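Long-range contacts in ESX-1 secretion system protein EccA1 (Mycobacterium tuberculosis, PDB 4F3V), which forms part of the ESX-1 type VII secretion system, where its ATPase activity may power export of virulence factors, and is represented here by its N-terminal TPR domain: residues M140-Y145 / D156-A161; A148-D153 / A266-P271; G92-P97 / G203-R208. All blocks are in the same frame, centred on the assembly; numbering follows the deposited sequence.

In the fold
Contacts 1 and 2 adjoin, their centres about 13 Å apart, and both use helix 151-158: contact 1 pairs it with helix 134-147, while contact 2 secures the bend between these helices to the loop after helix 259-263. Tyr145 links them, with its CE1 3.7 Å from CH2 of Trp269 and its side chain about 4 Å (nearest atoms) from the sulfate held by contact 2. Contact 3 stands apart, about 16 Å from contact 1 and about 24 Å from contact 2 between centres. It closes a loop enclosing contact 1, and its segments alternate along the sequence with those of contact 2. The bound samarium ion lies about 14 Å from the Asp93 side chain (nearest atoms).

Contact 1 of 3, residues M140-Y145 / D156-A161; sequences MKAVVY and DQVKSA
Gln157 and Lys141 share a first torsion, CG lying beside the backbone N and opposite the carbonyl carbon (chi1 -67° in Gln157), but diverge from there. Gln157 bends again at chi2 (-64°), which lays its amide against the lysine chain, whereas Lys141 runs on extended past it. The lysine methylenes therefore do the touching: CD of Lys141 lies 3.6 Å from OE1 of Gln157 and CB of Lys141 is 3.7 Å from the same oxygen, a van der Waals contact with no direct hydrogen bond. A lysine suits this place because its aliphatic stem can pack while its ammonium reaches Glu126 in a salt bridge. The polar ends also meet through one water, which accepts from NZ of Lys141 at 2.7 Å and from NE2 of Gln157 at 3.2 Å. CG of Gln157 approaches the Tyr145 ring at its edge, near the ring plane, 4.0 Å from CE2; ring and amide planes are turned 42° apart. Deeper in, the small Ala142 puts CB 3.7 Å from CG1 of the branched Val158, a purely apolar meeting of buried groups. Val158 also packs on helix 167-183, while Lys141 and Tyr145 lean on Met122 of helix 118-125. Two antiparallel helices joined by a tight bend, with Ala142 against Val158 on the buried side, make a helical hairpin, consistent with the TPR-type fold of this domain.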
loop_
_atom_site.group_PDB
_atom_site.type_symbol
_atom_site.label_atom_id
_atom_site.label_comp_id
_atom_site.label_asym_id
_atom_site.label_seq_id
_atom_site.Cartn_x
_atom_site.Cartn_y
_atom_site.Cartn_z
ATOM N N MET A 140 7.292 0.186 3.025
ATOM C CA MET A 140 6.257 -0.753 3.487
ATOM C C MET A 140 6.077 -0.756 5.010
ATOM O O MET A 140 4.956 -0.870 5.507
ATOM C CB MET A 140 6.511 -2.171 3.003
ATOM C CG MET A 140 6.480 -2.329 1.493
ATOM S SD MET A 140 5.110 -1.513 0.649
ATOM C CE MET A 140 3.642 -2.139 1.474
ATOM N N LYS A 141 7.156 -0.596 5.755
ATOM C CA LYS A 141 7.026 -0.456 7.202
ATOM C C LYS A 141 6.225 0.792 7.590
ATOM O O LYS A 141 5.429 0.745 8.514
ATOM C CB LYS A 141 8.383 -0.493 7.887
ATOM C CG LYS A 141 9.015 -1.874 7.838
ATOM C CD LYS A 141 10.278 -1.936 8.692
ATOM C CE LYS A 141 10.887 -3.328 8.721
ATOM N NZ LYS A 141 11.988 -3.422 9.748
ATOM N N ALA A 142 6.442 1.889 6.874
ATOM C CA ALA A 142 5.686 3.122 7.040
ATOM C C ALA A 142 4.191 2.875 6.783
ATOM O O ALA A 142 3.325 3.379 7.512
ATOM C CB ALA A 142 6.238 4.205 6.113
ATOM N N VAL A 143 3.895 2.032 5.796
ATOM C CA VAL A 143 2.528 1.609 5.524
ATOM C C VAL A 143 1.933 0.798 6.690
ATOM O O VAL A 143 0.827 1.070 7.135
ATOM C CB VAL A 143 2.407 0.795 4.197
ATOM C CG1 VAL A 143 1.069 0.093 4.128
ATOM C CG2 VAL A 143 2.630 1.685 2.963
ATOM N N VAL A 144 2.678 -0.194 7.181
ATOM C CA VAL A 144 2.216 -1.052 8.253
ATOM C C VAL A 144 2.038 -0.271 9.563
ATOM O O VAL A 144 0.975 -0.357 10.231
ATOM C CB VAL A 144 3.166 -2.253 8.459
ATOM C CG1 VAL A 144 2.730 -3.140 9.651
ATOM C CG2 VAL A 144 3.274 -3.057 7.174
ATOM N N TYR A 145 3.064 0.497 9.928
ATOM C CA TYR A 145 3.018 1.301 11.147
ATOM C C TYR A 145 1.889 2.357 11.047
ATOM O O TYR A 145 1.182 2.613 12.028
ATOM C CB TYR A 145 4.383 1.984 11.414
ATOM C CG TYR A 145 5.479 1.065 11.952
ATOM C CD1 TYR A 145 5.239 0.168 13.005
ATOM C CD2 TYR A 145 6.772 1.146 11.460
ATOM C CE1 TYR A 145 6.235 -0.666 13.489
ATOM C CE2 TYR A 145 7.781 0.344 11.954
ATOM C CZ TYR A 145 7.519 -0.542 12.978
ATOM O OH TYR A 145 8.543 -1.318 13.411
ATOM N N ASP A 156 10.391 7.289 12.135
ATOM C CA ASP A 156 11.664 6.560 12.151
ATOM C C ASP A 156 12.009 5.913 10.799
ATOM O O ASP A 156 13.175 5.919 10.383
ATOM C CB ASP A 156 11.676 5.440 13.215
ATOM C CG ASP A 156 12.541 5.777 14.396
ATOM O OD1 ASP A 156 12.338 6.859 15.007
ATOM O OD2 ASP A 156 13.423 4.947 14.713
ATOM N N GLN A 157 11.009 5.321 10.151
ATOM C CA GLN A 157 11.216 4.675 8.850
ATOM C C GLN A 157 11.466 5.629 7.671
ATOM O O GLN A 157 12.209 5.303 6.754
ATOM C CB GLN A 157 10.019 3.783 8.522
ATOM C CG GLN A 157 9.901 2.591 9.453
ATOM C CD GLN A 157 11.104 1.649 9.326
ATOM O OE1 GLN A 157 11.562 1.394 8.238
ATOM N NE2 GLN A 157 11.594 1.135 10.424
ATOM N N VAL A 158 10.859 6.805 7.691
ATOM C CA VAL A 158 10.910 7.682 6.515
ATOM C C VAL A 158 11.807 8.899 6.687
ATOM O O VAL A 158 12.029 9.634 5.716
ATOM C CB VAL A 158 9.510 8.163 6.109
ATOM C CG1 VAL A 158 8.618 6.972 5.773
ATOM C CG2 VAL A 158 8.892 9.059 7.191
ATOM N N LYS A 159 12.355 9.100 7.890
ATOM C CA LYS A 159 13.121 10.322 8.176
ATOM C C LYS A 159 14.361 10.439 7.303
ATOM O O LYS A 159 14.849 11.532 7.079
ATOM C CB LYS A 159 13.496 10.432 9.653
ATOM C CG LYS A 159 14.383 9.307 10.198
ATOM C CD LYS A 159 14.679 9.516 11.694
ATOM C CE LYS A 159 15.352 8.305 12.350
ATOM N NZ LYS A 159 15.468 8.541 13.827
ATOM N N SER A 160 14.850 9.302 6.818
ATOM C CA SER A 160 15.997 9.205 5.915
ATOM C C SER A 160 15.683 9.354 4.416
ATOM O O SER A 160 16.557 9.095 3.584
ATOM C CB SER A 160 16.593 7.785 6.072
ATOM O OG SER A 160 15.624 6.787 5.707
ATOM N N ALA A 161 14.453 9.712 4.061
ATOM C CA ALA A 161 13.987 9.584 2.682
ATOM C C ALA A 161 14.707 10.528 1.714
ATOM O O ALA A 161 14.720 10.289 0.513
ATOM C CB ALA A 161 12.484 9.794 2.620
HETATM O O HOH W 1 13.582 -1.314 10.174
#

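Contact 2 of 3, residues A148-D153 / A266-P271; sequences AERWTD and ADPWDP. With SO4 (sulfate ion), chain F.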
loop_
_atom_site.group_PDB
_atom_site.type_symbol
_atom_site.label_atom_id
_atom_site.label_comp_id
_atom_site.label_asym_id
_atom_site.label_seq_id
_atom_site.Cartn_x
_atom_site.Cartn_y
_atom_site.Cartn_z
ATOM N N ALA A 148 -1.533 1.090 11.826
ATOM C CA ALA A 148 -1.711 0.916 13.277
ATOM C C ALA A 148 -1.595 2.231 14.059
ATOM O O ALA A 148 -1.512 2.232 15.311
ATOM C CB ALA A 148 -0.666 -0.096 13.801
ATOM N N GLU A 149 -1.546 3.349 13.337
ATOM C CA GLU A 149 -1.383 4.690 13.953
ATOM C C GLU A 149 -0.140 4.802 14.849
ATOM O O GLU A 149 -0.123 5.535 15.864
ATOM C CB GLU A 149 -2.645 5.095 14.722
ATOM C CG GLU A 149 -3.882 5.111 13.830
ATOM C CD GLU A 149 -5.183 5.452 14.552
ATOM O OE1 GLU A 149 -5.184 6.152 15.566
ATOM O OE2 GLU A 149 -6.242 5.010 14.075
ATOM N N ARG A 150 0.929 4.133 14.430
ATOM C CA ARG A 150 2.193 4.194 15.127
ATOM C C ARG A 150 3.066 5.292 14.508
ATOM O O ARG A 150 4.031 5.016 13.788
ATOM C CB ARG A 150 2.851 2.820 15.093
ATOM C CG ARG A 150 2.151 1.854 16.038
ATOM C CD ARG A 150 2.749 0.456 15.967
ATOM N NE ARG A 150 4.120 0.390 16.477
ATOM C CZ ARG A 150 4.727 -0.737 16.871
ATOM N NH1 ARG A 150 4.102 -1.912 16.821
ATOM N NH2 ARG A 150 5.963 -0.681 17.335
ATOM N N TRP A 151 2.674 6.541 14.765
ATOM C CA TRP A 151 3.221 7.664 14.010
ATOM C C TRP A 151 4.679 7.906 14.243
ATOM O O TRP A 151 5.373 8.270 13.315
ATOM C CB TRP A 151 2.420 8.932 14.273
ATOM C CG TRP A 151 0.955 8.704 13.986
ATOM C CD1 TRP A 151 -0.092 8.728 14.884
ATOM C CD2 TRP A 151 0.349 8.333 12.699
ATOM N NE1 TRP A 151 -1.284 8.436 14.253
ATOM C CE2 TRP A 151 -1.086 8.194 12.942
ATOM C CE3 TRP A 151 0.827 8.172 11.413
ATOM C CZ2 TRP A 151 -1.980 7.863 11.928
ATOM C CZ3 TRP A 151 -0.067 7.822 10.407
ATOM C CH2 TRP A 151 -1.454 7.693 10.653
ATOM N N THR A 152 5.163 7.711 15.461
ATOM C CA THR A 152 6.590 7.878 15.715
ATOM C C THR A 152 7.422 6.784 14.989
ATOM O O THR A 152 8.511 7.063 14.521
ATOM C CB THR A 152 6.886 7.878 17.221
ATOM O OG1 THR A 152 6.247 6.738 17.817
ATOM C CG2 THR A 152 6.315 9.145 17.873
ATOM N N ASP A 153 6.875 5.573 14.839
ATOM C CA ASP A 153 7.584 4.500 14.103
ATOM C C ASP A 153 7.578 4.821 12.589
ATOM O O ASP A 153 8.575 4.574 11.887
ATOM C CB ASP A 153 6.946 3.141 14.377
ATOM C CG ASP A 153 7.115 2.690 15.824
ATOM O OD1 ASP A 153 8.235 2.829 16.348
ATOM O OD2 ASP A 153 6.141 2.167 16.427
ATOM N N ALA A 266 -1.209 -0.442 25.850
ATOM C CA ALA A 266 -1.072 -1.810 26.364
ATOM C C ALA A 266 -0.671 -2.759 25.217
ATOM O O ALA A 266 0.056 -3.736 25.426
ATOM C CB ALA A 266 -2.365 -2.274 27.034
ATOM N N ASP A 267 -1.151 -2.452 24.011
ATOM C CA ASP A 267 -0.758 -3.171 22.802
ATOM C C ASP A 267 -0.378 -2.129 21.747
ATOM O O ASP A 267 -1.247 -1.422 21.266
ATOM C CB ASP A 267 -1.926 -4.011 22.324
ATOM C CG ASP A 267 -1.677 -4.685 20.963
ATOM O OD1 ASP A 267 -0.616 -4.512 20.325
ATOM O OD2 ASP A 267 -2.588 -5.411 20.544
ATOM N N PRO A 268 0.915 -2.025 21.408
ATOM C CA PRO A 268 1.408 -0.999 20.495
ATOM C C PRO A 268 0.643 -0.968 19.162
ATOM O O PRO A 268 0.562 0.076 18.540
ATOM C CB PRO A 268 2.871 -1.401 20.227
ATOM C CG PRO A 268 3.181 -2.524 21.112
ATOM C CD PRO A 268 1.990 -2.882 21.942
ATOM N N TRP A 269 0.099 -2.112 18.737
ATOM C CA TRP A 269 -0.665 -2.188 17.472
ATOM C C TRP A 269 -2.072 -1.665 17.572
ATOM O O TRP A 269 -2.766 -1.561 16.557
ATOM C CB TRP A 269 -0.692 -3.624 16.987
ATOM C CG TRP A 269 0.665 -4.172 16.599
ATOM C CD1 TRP A 269 1.348 -5.257 17.177
ATOM C CD2 TRP A 269 1.548 -3.695 15.532
ATOM N NE1 TRP A 269 2.550 -5.483 16.543
ATOM C CE2 TRP A 269 2.736 -4.573 15.548
ATOM C CE3 TRP A 269 1.477 -2.680 14.591
ATOM C CZ2 TRP A 269 3.789 -4.412 14.653
ATOM C CZ3 TRP A 269 2.547 -2.528 13.695
ATOM C CH2 TRP A 269 3.677 -3.384 13.727
ATOM N N ASP A 270 -2.532 -1.362 18.787
ATOM C CA ASP A 270 -3.926 -1.000 19.044
ATOM C C ASP A 270 -4.043 0.426 19.630
ATOM O O ASP A 270 -3.817 0.645 20.823
ATOM C CB ASP A 270 -4.570 -2.025 19.990
ATOM C CG ASP A 270 -6.067 -1.774 20.216
ATOM O OD1 ASP A 270 -6.644 -0.842 19.627
ATOM O OD2 ASP A 270 -6.681 -2.514 21.002
ATOM N N PRO A 271 -4.422 1.390 18.778
ATOM C CA PRO A 271 -4.578 2.755 19.220
ATOM C C PRO A 271 -5.634 2.919 20.309
ATOM O O PRO A 271 -5.573 3.889 21.070
ATOM C CB PRO A 271 -5.042 3.500 17.957
ATOM C CG PRO A 271 -4.830 2.571 16.832
ATOM C CD PRO A 271 -4.831 1.193 17.379
HETATM S S SO4 F . 6.542 -4.015 18.210
HETATM O O1 SO4 F . 7.075 -3.159 19.302
HETATM O O2 SO4 F . 5.070 -4.045 18.318
HETATM O O3 SO4 F . 7.021 -3.485 16.893
HETATM O O4 SO4 F . 7.030 -5.400 18.365
#
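A Schellman motif ending helix 134-147, with Glu149 as its C-prime residue of positive phi, leads into the N-cap Arg150 of helix 151-158, and on this bend sits the loop after helix 259-263, with its Asx turn at Asp267. Arg150 makes a cation-pi contact over the face of Trp269: NH1 stands over the ring centre, and CZ is 4.2 Å from the centroid of the six-membered ring, 7° off its normal. The guanidinium is not stacked flat, its plane turned 58° from the ring. Pro268 CB lies over one guanidinium face, toward the rim, 3.7 Å from NH1 of Arg150. Ala148, with only a methyl group, sets its CB at the indole edge, in plane, 3.4 Å from CE3 of Trp269. Pro271 crosses the Glu149 chain at about a right angle, its CB 3.6 Å from OE1 of Glu149. Arg150 NE and NH2 grip OD2 of Asp153 side-on in a salt bridge (Arg150 NE to Asp153 OD2, 2.7 Å). A sulfate, probably from the crystallisation liquor, accepts a hydrogen bond from Arg150 NH1 (to O2, 2.8 Å) and another from NH2 to O3. Asp153, indole and anion together probably stabilise the positive charge of Arg150, which may be why a sulfate settles here.

Contact 3 of 3, residues G92-P97 / G203-R208; sequences GDITYP and GEACAR
The backbone N of Asp93 donates to the carbonyl O of Ala205 across 3.0 Å, and the bond is nearly straight at the hydrogen (N-H...O 163°). The donor is tilted 37° out of the carbonyl plane, off the lone-pair directions. This is the one hydrogen bond between the two segments, and the backbones come very close around it. Gly92, drawn out almost flat, has its CA 3.3 Å from the O of Ala205 and 4.0 Å from SG of Cys206. With no side chain on the face turned toward the other segment, glycine lets the chains approach this tightly, and the CA atoms of Gly92 and Cys206 are also 4.0 Å apart.

Next to it, the small CB of Ala205 points at the 92-97 segment and rests 3.4 Å from the O of Asp93. The carboxylate of Asp93 is carried away from the contact, its CG anti to N (chi1 -177°), so that a charged residue can occupy this exposed edge of the contact with its polar end turned outward. Ile94 closes the apolar side: CG1 meets CB of Ala205 at 4.1 Å, while the extended tip, CD1, lies 4.1 Å from SG of Cys206. A long branched chain fits here, since it also reaches Phe168 and Ala172 of helix 167-183 and Trp139 of helix 134-147. Cys206 turns its sulfur into the same buried region, against Val175.

Residues 204-207 form a type I turn with Cys206 as the N-cap of helix 207-221. What meets here is thus a helix-entry turn and the lead-in to strand 95-97, which joins strand 84-86 in a small antiparallel pair, in a TPR domain that is otherwise helical.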
loop_
_atom_site.group_PDB
_atom_site.type_symbol
_atom_site.label_atom_id
_atom_site.label_comp_id
_atom_site.label_asym_id
_atom_site.label_seq_id
_atom_site.Cartn_x
_atom_site.Cartn_y
_atom_site.Cartn_z
ATOM N N GLY A 92 -1.652 7.019 -0.189
ATOM C CA GLY A 92 -1.935 7.311 -1.576
ATOM C C GLY A 92 -2.255 6.058 -2.352
ATOM O O GLY A 92 -2.218 4.950 -1.813
ATOM N N ASP A 93 -2.586 6.255 -3.622
ATOM C CA ASP A 93 -2.870 5.166 -4.553
ATOM C C ASP A 93 -1.580 4.898 -5.318
ATOM O O ASP A 93 -1.223 5.626 -6.240
ATOM C CB ASP A 93 -4.017 5.553 -5.495
ATOM C CG ASP A 93 -4.411 4.415 -6.452
ATOM O OD1 ASP A 93 -3.666 3.397 -6.529
ATOM O OD2 ASP A 93 -5.459 4.543 -7.146
ATOM N N ILE A 94 -0.835 3.906 -4.856
ATOM C CA ILE A 94 0.466 3.591 -5.434
ATOM C C ILE A 94 0.494 2.096 -5.727
ATOM O O ILE A 94 0.195 1.266 -4.844
ATOM C CB ILE A 94 1.628 3.981 -4.460
ATOM C CG1 ILE A 94 1.522 5.467 -4.042
ATOM C CG2 ILE A 94 3.000 3.685 -5.062
ATOM C CD1 ILE A 94 2.429 5.893 -2.911
ATOM N N THR A 95 0.843 1.738 -6.955
ATOM C CA THR A 95 0.990 0.322 -7.294
ATOM C C THR A 95 2.430 0.029 -7.676
ATOM O O THR A 95 3.203 0.954 -7.967
ATOM C CB THR A 95 -0.011 -0.078 -8.396
ATOM O OG1 THR A 95 0.238 0.692 -9.570
ATOM C CG2 THR A 95 -1.424 0.208 -7.917
ATOM N N TYR A 96 2.776 -1.255 -7.708
ATOM C CA TYR A 96 4.136 -1.709 -7.969
ATOM C C TYR A 96 4.039 -2.950 -8.877
ATOM O O TYR A 96 3.179 -3.796 -8.647
ATOM C CB TYR A 96 4.793 -2.068 -6.626
ATOM C CG TYR A 96 6.274 -2.183 -6.723
ATOM C CD1 TYR A 96 7.081 -1.041 -6.686
ATOM C CD2 TYR A 96 6.883 -3.429 -6.871
ATOM C CE1 TYR A 96 8.451 -1.142 -6.822
ATOM C CE2 TYR A 96 8.247 -3.534 -7.000
ATOM C CZ TYR A 96 9.030 -2.389 -6.973
ATOM O OH TYR A 96 10.391 -2.513 -7.080
ATOM N N PRO A 97 4.875 -3.041 -9.918
ATOM C CA PRO A 97 4.801 -4.205 -10.820
ATOM C C PRO A 97 5.347 -5.503 -10.211
ATOM O O PRO A 97 6.367 -5.491 -9.527
ATOM C CB PRO A 97 5.647 -3.761 -12.022
ATOM C CG PRO A 97 6.684 -2.877 -11.411
ATOM C CD PRO A 97 5.917 -2.094 -10.348
ATOM N N GLY A 203 2.915 13.593 -5.619
ATOM C CA GLY A 203 1.861 14.536 -5.238
ATOM C C GLY A 203 0.464 14.177 -5.732
ATOM O O GLY A 203 -0.525 14.301 -4.995
ATOM N N GLU A 204 0.387 13.697 -6.965
ATOM C CA GLU A 204 -0.883 13.287 -7.545
ATOM C C GLU A 204 -1.404 11.991 -6.907
ATOM O O GLU A 204 -2.570 11.913 -6.517
ATOM C CB GLU A 204 -0.789 13.174 -9.073
ATOM C CG GLU A 204 -2.022 12.557 -9.731
ATOM C CD GLU A 204 -2.178 12.933 -11.224
ATOM O OE1 GLU A 204 -1.406 12.425 -12.074
ATOM O OE2 GLU A 204 -3.090 13.734 -11.558
ATOM N N ALA A 205 -0.537 10.986 -6.779
ATOM C CA ALA A 205 -0.937 9.702 -6.191
ATOM C C ALA A 205 -1.418 9.862 -4.754
ATOM O O ALA A 205 -2.272 9.106 -4.321
ATOM C CB ALA A 205 0.206 8.696 -6.231
ATOM N N CYS A 206 -0.877 10.848 -4.041
ATOM C CA CYS A 206 -1.171 11.055 -2.627
ATOM C C CYS A 206 -2.042 12.322 -2.394
ATOM O O CYS A 206 -2.138 12.821 -1.277
ATOM C CB CYS A 206 0.140 11.147 -1.835
ATOM S SG CYS A 206 1.219 9.671 -1.931
ATOM N N ALA A 207 -2.724 12.781 -3.445
ATOM C CA ALA A 207 -3.464 14.048 -3.402
ATOM C C ALA A 207 -4.497 14.086 -2.287
ATOM O O ALA A 207 -4.668 15.097 -1.635
ATOM C CB ALA A 207 -4.133 14.336 -4.751
ATOM N N ARG A 208 -5.178 12.972 -2.066
ATOM C CA ARG A 208 -6.258 12.939 -1.091
ATOM C C ARG A 208 -5.784 13.109 0.363
ATOM O O ARG A 208 -6.343 13.943 1.101
ATOM C CB ARG A 208 -7.065 11.669 -1.254
ATOM C CG ARG A 208 -7.791 11.651 -2.589
ATOM C CD ARG A 208 -8.435 10.311 -2.834
ATOM N NE ARG A 208 -9.468 10.074 -1.840
ATOM C CZ ARG A 208 -9.877 8.883 -1.418
ATOM N NH1 ARG A 208 -9.328 7.759 -1.855
ATOM N NH2 ARG A 208 -10.842 8.829 -0.506
#